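Local atomic coordinates of endo-xylogalacturonan hydrolase A (Aspergillus tubingensis, PDB entry 4C2L), a protein that hydrolyses the xylose-substituted galacturonan backbone of xylogalacturonan, a component of the hairy regions of pectin, as a secreted fungal glycosidase of family 28. Residues A[118-123]-A[130-135]; A[122-127]-A[185-190]; A[171-176]-A[189-194]; A[213-218]-A[222-227]. All blocks are in the same frame, centred on the assembly; numbering follows the deposited sequence. Where two conformers were deposited one is given.

In the fold
All four contacts belong to the right-handed parallel beta-helix of a family 28 glycoside hydrolase. Interactions 1 and 2 have centres about 6 Å apart, share Asp122 and Leu123 of helix 118-126, and are joined by hydrogen bonds from Arg132 to Lys186 and Asn187. Interaction 2 ends on the same run of chain as interaction 3, sharing Asp189 and Gly190, although their centres are about 17 Å apart. Interactions 3 and 4, about 9 Å apart, follow in successive coils, and strands 191-196 and 213-215 lie side by side in one parallel sheet. The series thus leads from helix 118-126 and the turn next to the probable catalytic site into the apolar interior of the beta-helix.

Interaction 1: A[118-123]-A[130-135]; sequences QDAWDL and YSRPTL
Leu123 lays its CD2 methyl over one face of the Tyr130 ring, almost above its centre. CD2 of Leu123 stands 3.5 Å from the centroid of the Tyr130 ring and 7° off the normal, a clear CH-pi contact. The leucine reaches it because its CG is anti to the backbone N (chi1 -178°), which brings the branch over the ring. A branched aliphatic residue suits this place, since one methyl can sit on the pi cloud, while a tyrosine offers a flat apolar face and a polar tip; its OH is hydrogen-bonded to the backbone O of Thr84.

Ala120, one turn earlier, fills the angle between the two loop side chains. Its CB lies at the rim of the tyrosine ring, 4.1 Å from CE2 of Tyr130, and 3.9 Å from CD of Arg132. The small methyl lets the helix come close to the loop.

Arg132 thus packs its aliphatic part on the helix, and a bend at chi3 (-78°) turns its head past Trp121. There NH1 of Arg132 is 4.0 Å from CD1 of Trp121, edge to edge, with the guanidinium and indole planes perpendicular. NH1 bonds to the backbone oxygens of Pro155 and Lys186 and NH2 to Asn187, fixing the head's rotation. Helix 118-126 is thereby packed against the loop leading into strand 134-139, near the probable catalytic site of this family 28 beta-helix.

Interaction 2: A[122-127]-A[185-190]; sequences DLFASD and PKNTDG
Phe124 meets Lys186 and Asn187 through van der Waals contact, with the CE2 and CZ part of its ring meeting the turn obliquely. CE2 of Phe124 lies 3.9 Å from CB of Lys186, and CG of Lys186 follows close by. The lysine chain crosses the ring at about a right angle and bends at chi2, so only its first methylenes pack here; a long, amphipathic side chain suits such a surface position.

The polar approach comes from Asn187. OD1 of Asn187 is 3.6 Å from CE2 of Phe124, oblique to the ring, with the amide plane 85° from the ring plane. This oxygen also accepts a hydrogen bond from NH2 of Arg132, whose guanidinium makes a cation-pi contact with Phe124.

A hydrogen bond within 185-190 spans the turn. Residues 185-188 form a type II beta turn, across which the OG1 hydroxyl of Thr188 donates to O of Pro185 (2.7 Å), and Asn187 takes the left-handed backbone conformation that asparagine tolerates well. Since the Asn187 side chain touches Asp210, the proton donor by similarity, the helix end and turn border what is probably the active-site cleft of the family 28 fold.

Interaction 3: A[171-176]-A[189-194]; sequences SNLKMD and DGFDIG
The two segments come nearest at Met175 and Gly190, whose CA atoms are 7.4 Å apart, a spacing spanned by the Met175 side chain, which reaches the Gly190 backbone. The chain turns a corner at Asn172, whose positive phi suits a residue type at ease in the left-handed region, and runs on as a strand through Met175. Strand 191-193 begins just past Gly190.

Met175 makes the largest share of the contact. A bend at chi3 (55°) folds its terminal methyl over toward Gly190. CE of Met175 lies 3.4 Å from O of Gly190 and 3.5 Å from CA of Gly190; the absence of a side chain there leaves space for the methyl. The same oxygen accepts a hydrogen bond from ND2 of Asn159.

The sulfur makes a Met-aromatic contact with Phe191. SD of Met175 is 3.4 Å from CZ of Phe191 and 4.3 Å from the centroid of that ring, 52° off the normal, so the approach is oblique. A thioether suits this place because it is flexible and polarisable. Leu173 adds its CD1 at the rim of the same ring, 4.3 Å from CZ of Phe191.

Around them the interior of the beta-helix closes in: Phe170 packs edge-to-face with Phe191, Leu173 lies against Leu149 of strand 142-152 and Val204 of strand 199-207, and strand 159-162 borders Met175 and Phe191 through Asn159.

Interaction 4: A[213-218]-A[222-227]; sequences VAFKPS and VTVDTI. With SO4 (sulfate ion), chain E.
Strands 213-215 and 222-225 run nearly antiparallel (161°) with their axes 10.4 Å apart at the closest approach, a spacing that places them on facing walls of the beta-helix and leaves the space between them to side chains.

Phe215 buries the most surface here, and its ring meets the facing strand by its edge. CE1 of Phe215 is 3.6 Å from CG1 of Val222, which lies in the plane of the ring, and CZ of Phe215 is 4.0 Å from CG2 of Val224. Two valines two residues apart on one strand thus present their methyls to neighbouring edge carbons; beta-branched residues are at home in strands and make a compact surface for the ring.

Val213 lies on the same inward side as Phe215. Its CG2 packs 3.8 Å from CD1 of Ile227, while its CG1 is 4.3 Å from CG2 of Val224. Ile227 stands beyond the corner at Thr226 and, with its side chain extended (chi1 -177°, chi2 161°), brings the end of its longer branch to Val213.

NZ of Lys216 lies 2.9 Å from O3 of a sulfate ion, probably taken from the crystallisation liquor, and makes a weak hydrogen bond to its O4 (3.3 Å); NZ also donates to O of Gly238, and N of Ser239 binds the sulfate too. The chemistry is therefore divided: closely packed aliphatic and aromatic groups, all buried, hold the two walls together by dispersion and the hydrophobic effect, whereas charge is kept to the outer side, where a cationic amine attracts an anion.

Interaction 1: A[118-123]-A[130-135]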
loop_
_atom_site.group_PDB
_atom_site.type_symbol
_atom_site.label_atom_id
_atom_site.label_comp_id
_atom_site.label_asym_id
_atom_site.label_seq_id
_atom_site.Cartn_x
_atom_site.Cartn_y
_atom_site.Cartn_z
ATOM N N GLN A 118 -10.394 -6.626 -13.835
ATOM C CA GLN A 118 -9.765 -7.022 -15.113
ATOM C C GLN A 118 -9.978 -5.986 -16.213
ATOM O O GLN A 118 -9.031 -5.611 -16.911
ATOM C CB GLN A 118 -10.297 -8.380 -15.606
ATOM C CG GLN A 118 -9.544 -8.890 -16.833
ATOM C CD GLN A 118 -8.107 -9.307 -16.514
ATOM O OE1 GLN A 118 -7.865 -10.087 -15.585
ATOM N NE2 GLN A 118 -7.147 -8.787 -17.277
ATOM N N ASP A 119 -11.223 -5.552 -16.385
ATOM C CA ASP A 119 -11.515 -4.606 -17.458
ATOM C C ASP A 119 -10.725 -3.308 -17.283
ATOM O O ASP A 119 -10.225 -2.747 -18.262
ATOM C CB ASP A 119 -13.011 -4.308 -17.540
ATOM C CG ASP A 119 -13.815 -5.467 -18.101
ATOM O OD1 ASP A 119 -13.232 -6.501 -18.499
ATOM O OD2 ASP A 119 -15.054 -5.339 -18.124
ATOM N N ALA A 120 -10.621 -2.845 -16.040
ATOM C CA ALA A 120 -9.862 -1.636 -15.731
ATOM C C ALA A 120 -8.393 -1.832 -16.075
ATOM O O ALA A 120 -7.759 -0.929 -16.628
ATOM C CB ALA A 120 -10.032 -1.249 -14.267
ATOM N N TRP A 121 -7.833 -3.004 -15.758
ATOM C CA TRP A 121 -6.411 -3.209 -16.073
ATOM C C TRP A 121 -6.169 -3.218 -17.552
ATOM O O TRP A 121 -5.166 -2.704 -18.026
ATOM C CB TRP A 121 -5.875 -4.505 -15.477
ATOM C CG TRP A 121 -6.105 -4.635 -14.005
ATOM C CD1 TRP A 121 -6.161 -3.616 -13.049
ATOM C CD2 TRP A 121 -6.311 -5.880 -13.260
ATOM N NE1 TRP A 121 -6.400 -4.147 -11.797
ATOM C CE2 TRP A 121 -6.487 -5.501 -11.863
ATOM C CE3 TRP A 121 -6.381 -7.237 -13.614
ATOM C CZ2 TRP A 121 -6.726 -6.449 -10.862
ATOM C CZ3 TRP A 121 -6.603 -8.181 -12.601
ATOM C CH2 TRP A 121 -6.769 -7.800 -11.259
ATOM N N ASP A 122 -7.090 -3.811 -18.302
ATOM C CA ASP A 122 -6.933 -3.888 -19.753
ATOM C C ASP A 122 -7.119 -2.527 -20.407
ATOM O O ASP A 122 -6.378 -2.171 -21.330
ATOM C CB ASP A 122 -7.908 -4.913 -20.338
ATOM C CG ASP A 122 -7.560 -6.346 -19.938
ATOM O OD1 ASP A 122 -6.377 -6.700 -19.809
ATOM O OD2 ASP A 122 -8.489 -7.139 -19.797
ATOM N N LEU A 123 -8.084 -1.751 -19.914
ATOM C CA LEU A 123 -8.290 -0.388 -20.407
ATOM C C LEU A 123 -7.085 0.497 -20.089
ATOM O O LEU A 123 -6.570 1.190 -20.960
ATOM C CB LEU A 123 -9.567 0.218 -19.830
ATOM C CG LEU A 123 -9.946 1.628 -20.289
ATOM C CD1 LEU A 123 -9.974 1.734 -21.811
ATOM C CD2 LEU A 123 -11.311 1.987 -19.710
ATOM N N TYR A 130 -6.741 6.591 -18.300
ATOM C CA TYR A 130 -7.881 6.045 -17.569
ATOM C C TYR A 130 -7.596 6.090 -16.056
ATOM O O TYR A 130 -6.579 5.571 -15.591
ATOM C CB TYR A 130 -8.232 4.625 -18.044
ATOM C CG TYR A 130 -9.456 4.089 -17.343
ATOM C CD1 TYR A 130 -10.683 4.743 -17.463
ATOM C CD2 TYR A 130 -9.388 2.943 -16.545
ATOM C CE1 TYR A 130 -11.819 4.275 -16.818
ATOM C CE2 TYR A 130 -10.528 2.460 -15.901
ATOM C CZ TYR A 130 -11.733 3.142 -16.027
ATOM O OH TYR A 130 -12.876 2.697 -15.369
ATOM N N SER A 131 -8.495 6.725 -15.305
ATOM C CA SER A 131 -8.328 6.961 -13.881
ATOM C C SER A 131 -9.260 6.014 -13.121
ATOM O O SER A 131 -10.470 5.986 -13.373
ATOM C CB SER A 131 -8.682 8.425 -13.560
ATOM O OG SER A 131 -8.572 8.697 -12.181
ATOM N N ARG A 132 -8.665 5.222 -12.228
ATOM C CA ARG A 132 -9.378 4.137 -11.529
ATOM C C ARG A 132 -9.564 4.421 -10.038
ATOM O O ARG A 132 -8.698 5.035 -9.401
ATOM C CB ARG A 132 -8.600 2.823 -11.671
ATOM C CG ARG A 132 -8.414 2.366 -13.109
ATOM C CD ARG A 132 -7.298 1.344 -13.185
ATOM N NE ARG A 132 -5.995 2.021 -13.119
ATOM C CZ ARG A 132 -4.848 1.423 -12.819
ATOM N NH1 ARG A 132 -4.821 0.133 -12.500
ATOM N NH2 ARG A 132 -3.714 2.127 -12.834
ATOM N N PRO A 133 -10.671 3.925 -9.456
ATOM C CA PRO A 133 -10.932 4.142 -8.036
ATOM C C PRO A 133 -10.130 3.209 -7.121
ATOM O O PRO A 133 -9.719 2.133 -7.547
ATOM C CB PRO A 133 -12.421 3.795 -7.904
ATOM C CG PRO A 133 -12.636 2.756 -8.974
ATOM C CD PRO A 133 -11.773 3.205 -10.125
ATOM N N THR A 134 -9.970 3.625 -5.869
ATOM C CA THR A 134 -9.443 2.781 -4.782
ATOM C C THR A 134 -10.556 1.915 -4.239
ATOM O O THR A 134 -11.695 2.382 -4.105
ATOM C CB THR A 134 -8.906 3.705 -3.683
ATOM O OG1 THR A 134 -7.794 4.402 -4.248
ATOM C CG2 THR A 134 -8.497 2.933 -2.389
ATOM N N LEU A 135 -10.237 0.657 -3.925
ATOM C CA LEU A 135 -11.273 -0.287 -3.493
ATOM C C LEU A 135 -11.860 0.079 -2.118
ATOM O O LEU A 135 -13.097 0.155 -1.983
ATOM C CB LEU A 135 -10.708 -1.724 -3.484
ATOM C CG LEU A 135 -11.657 -2.780 -2.935
ATOM C CD1 LEU A 135 -12.850 -2.936 -3.878
ATOM C CD2 LEU A 135 -10.897 -4.091 -2.804
#

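Interaction 2: A[122-127]-A[185-190]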
loop_
_atom_site.group_PDB
_atom_site.type_symbol
_atom_site.label_atom_id
_atom_site.label_comp_id
_atom_site.label_asym_id
_atom_site.label_seq_id
_atom_site.Cartn_x
_atom_site.Cartn_y
_atom_site.Cartn_z
ATOM N N ASP A 122 -7.090 -3.811 -18.302
ATOM C CA ASP A 122 -6.933 -3.888 -19.753
ATOM C C ASP A 122 -7.119 -2.527 -20.407
ATOM O O ASP A 122 -6.378 -2.171 -21.330
ATOM C CB ASP A 122 -7.908 -4.913 -20.338
ATOM C CG ASP A 122 -7.560 -6.346 -19.938
ATOM O OD1 ASP A 122 -6.377 -6.700 -19.809
ATOM O OD2 ASP A 122 -8.489 -7.139 -19.797
ATOM N N LEU A 123 -8.084 -1.751 -19.914
ATOM C CA LEU A 123 -8.290 -0.388 -20.407
ATOM C C LEU A 123 -7.085 0.497 -20.089
ATOM O O LEU A 123 -6.570 1.190 -20.960
ATOM C CB LEU A 123 -9.567 0.218 -19.830
ATOM C CG LEU A 123 -9.946 1.628 -20.289
ATOM C CD1 LEU A 123 -9.974 1.734 -21.811
ATOM C CD2 LEU A 123 -11.311 1.987 -19.710
ATOM N N PHE A 124 -6.624 0.449 -18.844
ATOM C CA PHE A 124 -5.456 1.239 -18.461
ATOM C C PHE A 124 -4.222 0.874 -19.306
ATOM O O PHE A 124 -3.416 1.735 -19.632
ATOM C CB PHE A 124 -5.149 1.028 -16.988
ATOM C CG PHE A 124 -3.984 1.830 -16.509
ATOM C CD1 PHE A 124 -4.116 3.202 -16.343
ATOM C CD2 PHE A 124 -2.752 1.227 -16.259
ATOM C CE1 PHE A 124 -3.047 3.964 -15.903
ATOM C CE2 PHE A 124 -1.676 1.988 -15.828
ATOM C CZ PHE A 124 -1.830 3.362 -15.658
ATOM N N ALA A 125 -4.075 -0.408 -19.636
ATOM C CA ALA A 125 -2.937 -0.876 -20.437
ATOM C C ALA A 125 -2.897 -0.206 -21.813
ATOM O O ALA A 125 -1.818 0.111 -22.309
ATOM C CB ALA A 125 -2.973 -2.396 -20.581
ATOM N N SER A 126 -4.068 0.036 -22.402
ATOM C CA SER A 126 -4.156 0.682 -23.722
ATOM C C SER A 126 -4.259 2.199 -23.632
ATOM O O SER A 126 -3.946 2.907 -24.598
ATOM C CB SER A 126 -5.354 0.152 -24.510
ATOM O OG SER A 126 -5.114 -1.152 -24.991
ATOM N N ASP A 127 -4.711 2.697 -22.483
ATOM C CA ASP A 127 -4.972 4.128 -22.301
ATOM C C ASP A 127 -4.578 4.560 -20.885
ATOM O O ASP A 127 -5.352 4.429 -19.944
ATOM C CB ASP A 127 -6.455 4.402 -22.560
ATOM C CG ASP A 127 -6.837 5.879 -22.392
ATOM O OD1 ASP A 127 -5.973 6.729 -22.087
ATOM O OD2 ASP A 127 -8.036 6.172 -22.551
ATOM N N PRO A 185 -1.888 -6.295 -13.350
ATOM C CA PRO A 185 -2.751 -5.474 -12.491
ATOM C C PRO A 185 -1.961 -4.263 -11.970
ATOM O O PRO A 185 -1.539 -4.232 -10.814
ATOM C CB PRO A 185 -3.129 -6.427 -11.361
ATOM C CG PRO A 185 -2.038 -7.454 -11.316
ATOM C CD PRO A 185 -1.476 -7.556 -12.704
ATOM N N LYS A 186 -1.765 -3.274 -12.838
ATOM C CA LYS A 186 -0.919 -2.115 -12.523
ATOM C C LYS A 186 -1.445 -1.311 -11.331
ATOM O O LYS A 186 -2.648 -1.139 -11.187
ATOM C CB LYS A 186 -0.856 -1.171 -13.723
ATOM C CG LYS A 186 -0.083 -1.698 -14.912
ATOM C CD LYS A 186 1.404 -1.738 -14.647
ATOM C CE LYS A 186 2.163 -1.966 -15.950
ATOM N NZ LYS A 186 3.635 -2.037 -15.694
ATOM N N ASN A 187 -0.528 -0.812 -10.502
ATOM C CA ASN A 187 -0.864 0.138 -9.435
ATOM C C ASN A 187 -1.829 -0.434 -8.407
ATOM O O ASN A 187 -2.623 0.304 -7.831
ATOM C CB ASN A 187 -1.433 1.431 -10.040
ATOM C CG ASN A 187 -0.528 2.009 -11.116
ATOM O OD1 ASN A 187 -0.862 1.977 -12.302
ATOM N ND2 ASN A 187 0.638 2.532 -10.702
ATOM N N THR A 188 -1.756 -1.748 -8.193
ATOM C CA THR A 188 -2.594 -2.394 -7.192
ATOM C C THR A 188 -1.928 -2.354 -5.815
ATOM O O THR A 188 -1.754 -3.392 -5.171
ATOM C CB THR A 188 -2.984 -3.823 -7.611
ATOM O OG1 THR A 188 -1.828 -4.521 -8.107
ATOM C CG2 THR A 188 -4.067 -3.746 -8.715
ATOM N N ASP A 189 -1.551 -1.144 -5.360
ATOM C CA ASP A 189 -0.889 -0.993 -4.048
ATOM C C ASP A 189 -1.730 -1.653 -2.956
ATOM O O ASP A 189 -2.953 -1.482 -2.924
ATOM C CB ASP A 189 -0.783 0.484 -3.646
ATOM C CG ASP A 189 -0.010 1.337 -4.625
ATOM O OD1 ASP A 189 0.195 0.938 -5.787
ATOM O OD2 ASP A 189 0.374 2.464 -4.217
ATOM N N GLY A 190 -1.101 -2.389 -2.041
ATOM C CA GLY A 190 -1.858 -2.978 -0.944
ATOM C C GLY A 190 -2.429 -1.926 0.000
ATOM O O GLY A 190 -3.615 -1.952 0.351
#

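Interaction 3: A[171-176]-A[189-194]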
loop_
_atom_site.group_PDB
_atom_site.type_symbol
_atom_site.label_atom_id
_atom_site.label_comp_id
_atom_site.label_asym_id
_atom_site.label_seq_id
_atom_site.Cartn_x
_atom_site.Cartn_y
_atom_site.Cartn_z
ATOM N N SER A 171 -6.326 -6.229 9.851
ATOM C CA SER A 171 -5.817 -7.493 10.407
ATOM C C SER A 171 -6.305 -8.713 9.644
ATOM O O SER A 171 -7.464 -8.764 9.250
ATOM C CB SER A 171 -6.266 -7.610 11.879
ATOM O OG SER A 171 -5.813 -8.822 12.419
ATOM N N ASN A 172 -5.436 -9.712 9.466
ATOM C CA ASN A 172 -5.859 -10.990 8.894
ATOM C C ASN A 172 -6.545 -10.819 7.538
ATOM O O ASN A 172 -7.658 -11.309 7.325
ATOM C CB ASN A 172 -6.802 -11.712 9.871
ATOM C CG ASN A 172 -6.081 -12.187 11.112
ATOM O OD1 ASN A 172 -4.963 -12.688 11.020
ATOM N ND2 ASN A 172 -6.707 -12.028 12.263
ATOM N N LEU A 173 -5.901 -10.083 6.641
ATOM C CA LEU A 173 -6.449 -9.853 5.314
ATOM C C LEU A 173 -5.690 -10.660 4.270
ATOM O O LEU A 173 -4.458 -10.813 4.352
ATOM C CB LEU A 173 -6.390 -8.361 4.942
ATOM C CG LEU A 173 -7.128 -7.345 5.809
ATOM C CD1 LEU A 173 -6.992 -5.960 5.189
ATOM C CD2 LEU A 173 -8.609 -7.715 5.940
ATOM N N LYS A 174 -6.434 -11.187 3.301
ATOM C CA LYS A 174 -5.842 -11.839 2.142
ATOM C C LYS A 174 -6.157 -10.976 0.928
ATOM O O LYS A 174 -7.315 -10.734 0.631
ATOM C CB LYS A 174 -6.406 -13.245 1.961
ATOM C CG LYS A 174 -5.783 -13.998 0.796
ATOM C CD LYS A 174 -5.768 -15.500 1.051
ATOM C CE LYS A 174 -6.973 -16.176 0.411
ATOM N NZ LYS A 174 -6.789 -16.274 -1.063
ATOM N N MET A 175 -5.120 -10.492 0.252
ATOM C CA MET A 175 -5.322 -9.532 -0.827
ATOM C C MET A 175 -4.623 -10.035 -2.064
ATOM O O MET A 175 -3.437 -10.351 -2.035
ATOM C CB MET A 175 -4.774 -8.166 -0.409
ATOM C CG MET A 175 -5.506 -7.623 0.808
ATOM S SD MET A 175 -4.503 -6.472 1.758
ATOM C CE MET A 175 -4.084 -5.315 0.463
ATOM N N ASP A 176 -5.367 -10.152 -3.160
ATOM C CA ASP A 176 -4.760 -10.689 -4.367
ATOM C C ASP A 176 -5.320 -10.041 -5.603
ATOM O O ASP A 176 -6.529 -9.841 -5.715
ATOM C CB ASP A 176 -4.934 -12.224 -4.432
ATOM C CG ASP A 176 -6.382 -12.659 -4.216
ATOM O OD1 ASP A 176 -7.142 -12.717 -5.192
ATOM O OD2 ASP A 176 -6.769 -12.975 -3.078
ATOM N N ASP A 189 -1.551 -1.144 -5.360
ATOM C CA ASP A 189 -0.889 -0.993 -4.048
ATOM C C ASP A 189 -1.730 -1.653 -2.956
ATOM O O ASP A 189 -2.953 -1.482 -2.924
ATOM C CB ASP A 189 -0.783 0.484 -3.646
ATOM C CG ASP A 189 -0.010 1.337 -4.625
ATOM O OD1 ASP A 189 0.195 0.938 -5.787
ATOM O OD2 ASP A 189 0.374 2.464 -4.217
ATOM N N GLY A 190 -1.101 -2.389 -2.041
ATOM C CA GLY A 190 -1.858 -2.978 -0.944
ATOM C C GLY A 190 -2.429 -1.926 0.000
ATOM O O GLY A 190 -3.615 -1.952 0.351
ATOM N N PHE A 191 -1.569 -1.027 0.466
ATOM C CA PHE A 191 -1.973 -0.017 1.446
ATOM C C PHE A 191 -1.228 1.244 1.116
ATOM O O PHE A 191 0.001 1.245 1.102
ATOM C CB PHE A 191 -1.579 -0.446 2.877
ATOM C CG PHE A 191 -2.139 -1.765 3.278
ATOM C CD1 PHE A 191 -1.485 -2.944 2.931
ATOM C CD2 PHE A 191 -3.342 -1.837 3.968
ATOM C CE1 PHE A 191 -2.012 -4.174 3.288
ATOM C CE2 PHE A 191 -3.872 -3.073 4.331
ATOM C CZ PHE A 191 -3.205 -4.238 3.981
ATOM N N ASP A 192 -1.970 2.321 0.853
ATOM C CA ASP A 192 -1.367 3.628 0.673
ATOM C C ASP A 192 -1.746 4.396 1.923
ATOM O O ASP A 192 -2.916 4.778 2.079
ATOM C CB ASP A 192 -1.957 4.335 -0.549
ATOM C CG ASP A 192 -1.306 3.914 -1.862
ATOM O OD1 ASP A 192 -0.376 3.091 -1.874
ATOM O OD2 ASP A 192 -1.745 4.441 -2.889
ATOM N N ILE A 193 -0.785 4.588 2.826
ATOM C CA ILE A 193 -1.081 5.209 4.119
ATOM C C ILE A 193 -0.586 6.641 4.091
ATOM O O ILE A 193 0.618 6.878 4.084
ATOM C CB ILE A 193 -0.448 4.410 5.294
ATOM C CG1 ILE A 193 -0.867 2.922 5.221
ATOM C CG2 ILE A 193 -0.818 5.051 6.640
ATOM C CD1 ILE A 193 -2.369 2.669 5.292
ATOM N N GLY A 194 -1.527 7.583 4.019
ATOM C CA GLY A 194 -1.208 9.000 3.988
ATOM C C GLY A 194 -1.503 9.648 5.328
ATOM O O GLY A 194 -1.196 9.080 6.387
#

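Interaction 4: A[213-218]-A[222-227]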
loop_
_atom_site.group_PDB
_atom_site.type_symbol
_atom_site.label_atom_id
_atom_site.label_comp_id
_atom_site.label_asym_id
_atom_site.label_seq_id
_atom_site.Cartn_x
_atom_site.Cartn_y
_atom_site.Cartn_z
ATOM N N VAL A 213 3.108 -1.860 0.858
ATOM C CA VAL A 213 2.662 -0.772 1.732
ATOM C C VAL A 213 3.453 0.428 1.267
ATOM O O VAL A 213 4.672 0.326 1.079
ATOM C CB VAL A 213 2.974 -1.051 3.229
ATOM C CG1 VAL A 213 2.547 0.143 4.093
ATOM C CG2 VAL A 213 2.281 -2.330 3.708
ATOM N N ALA A 214 2.759 1.545 1.022
ATOM C CA ALA A 214 3.419 2.785 0.687
ATOM C C ALA A 214 3.082 3.797 1.757
ATOM O O ALA A 214 1.902 3.990 2.096
ATOM C CB ALA A 214 2.985 3.286 -0.686
ATOM N N PHE A 215 4.126 4.399 2.322
ATOM C CA PHE A 215 3.934 5.465 3.272
ATOM C C PHE A 215 3.981 6.780 2.535
ATOM O O PHE A 215 5.013 7.189 1.973
ATOM C CB PHE A 215 4.957 5.384 4.399
ATOM C CG PHE A 215 5.034 4.023 5.030
ATOM C CD1 PHE A 215 4.069 3.612 5.944
ATOM C CD2 PHE A 215 6.044 3.142 4.668
ATOM C CE1 PHE A 215 4.129 2.346 6.528
ATOM C CE2 PHE A 215 6.120 1.868 5.246
ATOM C CZ PHE A 215 5.147 1.467 6.163
ATOM N N LYS A 216 2.828 7.424 2.528
ATOM C CA LYS A 216 2.626 8.632 1.750
ATOM C C LYS A 216 2.736 9.843 2.681
ATOM O O LYS A 216 2.781 9.678 3.904
ATOM C CB LYS A 216 1.253 8.563 1.083
ATOM C CG LYS A 216 1.105 7.355 0.159
ATOM C CD LYS A 216 2.116 7.429 -0.989
ATOM C CE LYS A 216 1.744 6.507 -2.155
ATOM N NZ LYS A 216 2.866 6.444 -3.138
ATOM N N PRO A 217 2.755 11.058 2.107
ATOM C CA PRO A 217 2.932 12.268 2.915
ATOM C C PRO A 217 1.964 12.361 4.083
ATOM O O PRO A 217 0.771 12.042 3.947
ATOM C CB PRO A 217 2.680 13.385 1.899
ATOM C CG PRO A 217 3.235 12.816 0.643
ATOM C CD PRO A 217 2.782 11.371 0.664
ATOM N N SER A 218 2.496 12.790 5.224
ATOM C CA SER A 218 1.773 12.950 6.496
ATOM C C SER A 218 1.396 11.660 7.228
ATOM O O SER A 218 0.647 11.706 8.211
ATOM C CB SER A 218 0.578 13.917 6.377
ATOM O OG SER A 218 1.019 15.130 5.793
ATOM N N VAL A 222 2.818 4.509 12.184
ATOM C CA VAL A 222 2.303 3.337 11.465
ATOM C C VAL A 222 3.123 2.132 11.883
ATOM O O VAL A 222 4.364 2.188 11.912
ATOM C CB VAL A 222 2.372 3.499 9.928
ATOM C CG1 VAL A 222 1.702 2.309 9.219
ATOM C CG2 VAL A 222 1.710 4.811 9.507
ATOM N N THR A 223 2.425 1.057 12.214
ATOM C CA THR A 223 3.069 -0.215 12.509
ATOM C C THR A 223 2.596 -1.231 11.502
ATOM O O THR A 223 1.389 -1.370 11.270
ATOM C CB THR A 223 2.695 -0.694 13.921
ATOM O OG1 THR A 223 3.190 0.246 14.877
ATOM C CG2 THR A 223 3.300 -2.063 14.217
ATOM N N VAL A 224 3.546 -1.940 10.903
ATOM C CA VAL A 224 3.225 -3.050 10.051
ATOM C C VAL A 224 3.952 -4.238 10.697
ATOM O O VAL A 224 5.174 -4.222 10.829
ATOM C CB VAL A 224 3.756 -2.851 8.603
ATOM C CG1 VAL A 224 3.399 -4.057 7.728
ATOM C CG2 VAL A 224 3.209 -1.565 7.976
ATOM N N ASP A 225 3.194 -5.258 11.080
ATOM C CA ASP A 225 3.773 -6.422 11.788
ATOM C C ASP A 225 3.283 -7.718 11.158
ATOM O O ASP A 225 2.119 -8.066 11.324
ATOM C CB ASP A 225 3.350 -6.352 13.255
ATOM C CG ASP A 225 3.984 -7.439 14.116
ATOM O OD1 ASP A 225 4.402 -8.500 13.592
ATOM O OD2 ASP A 225 4.063 -7.210 15.344
ATOM N N THR A 226 4.179 -8.418 10.467
ATOM C CA THR A 226 3.908 -9.707 9.811
ATOM C C THR A 226 3.102 -9.529 8.530
ATOM O O THR A 226 1.870 -9.419 8.538
ATOM C CB THR A 226 3.256 -10.750 10.749
ATOM O OG1 THR A 226 3.941 -10.747 12.004
ATOM C CG2 THR A 226 3.317 -12.158 10.120
ATOM N N ILE A 227 3.827 -9.494 7.430
ATOM C CA ILE A 227 3.220 -9.264 6.143
ATOM C C ILE A 227 3.977 -10.074 5.114
ATOM O O ILE A 227 5.211 -10.228 5.197
ATOM C CB ILE A 227 3.181 -7.746 5.810
ATOM C CG1 ILE A 227 2.481 -7.498 4.474
ATOM C CG2 ILE A 227 4.591 -7.139 5.793
ATOM C CD1 ILE A 227 2.000 -6.061 4.325
HETATM S S SO4 E . 4.350 6.955 -6.429
HETATM O O1 SO4 E . 4.569 5.714 -7.200
HETATM O O2 SO4 E . 4.958 8.084 -7.178
HETATM O O3 SO4 E . 4.979 6.743 -5.116
HETATM O O4 SO4 E . 2.906 7.222 -6.310
#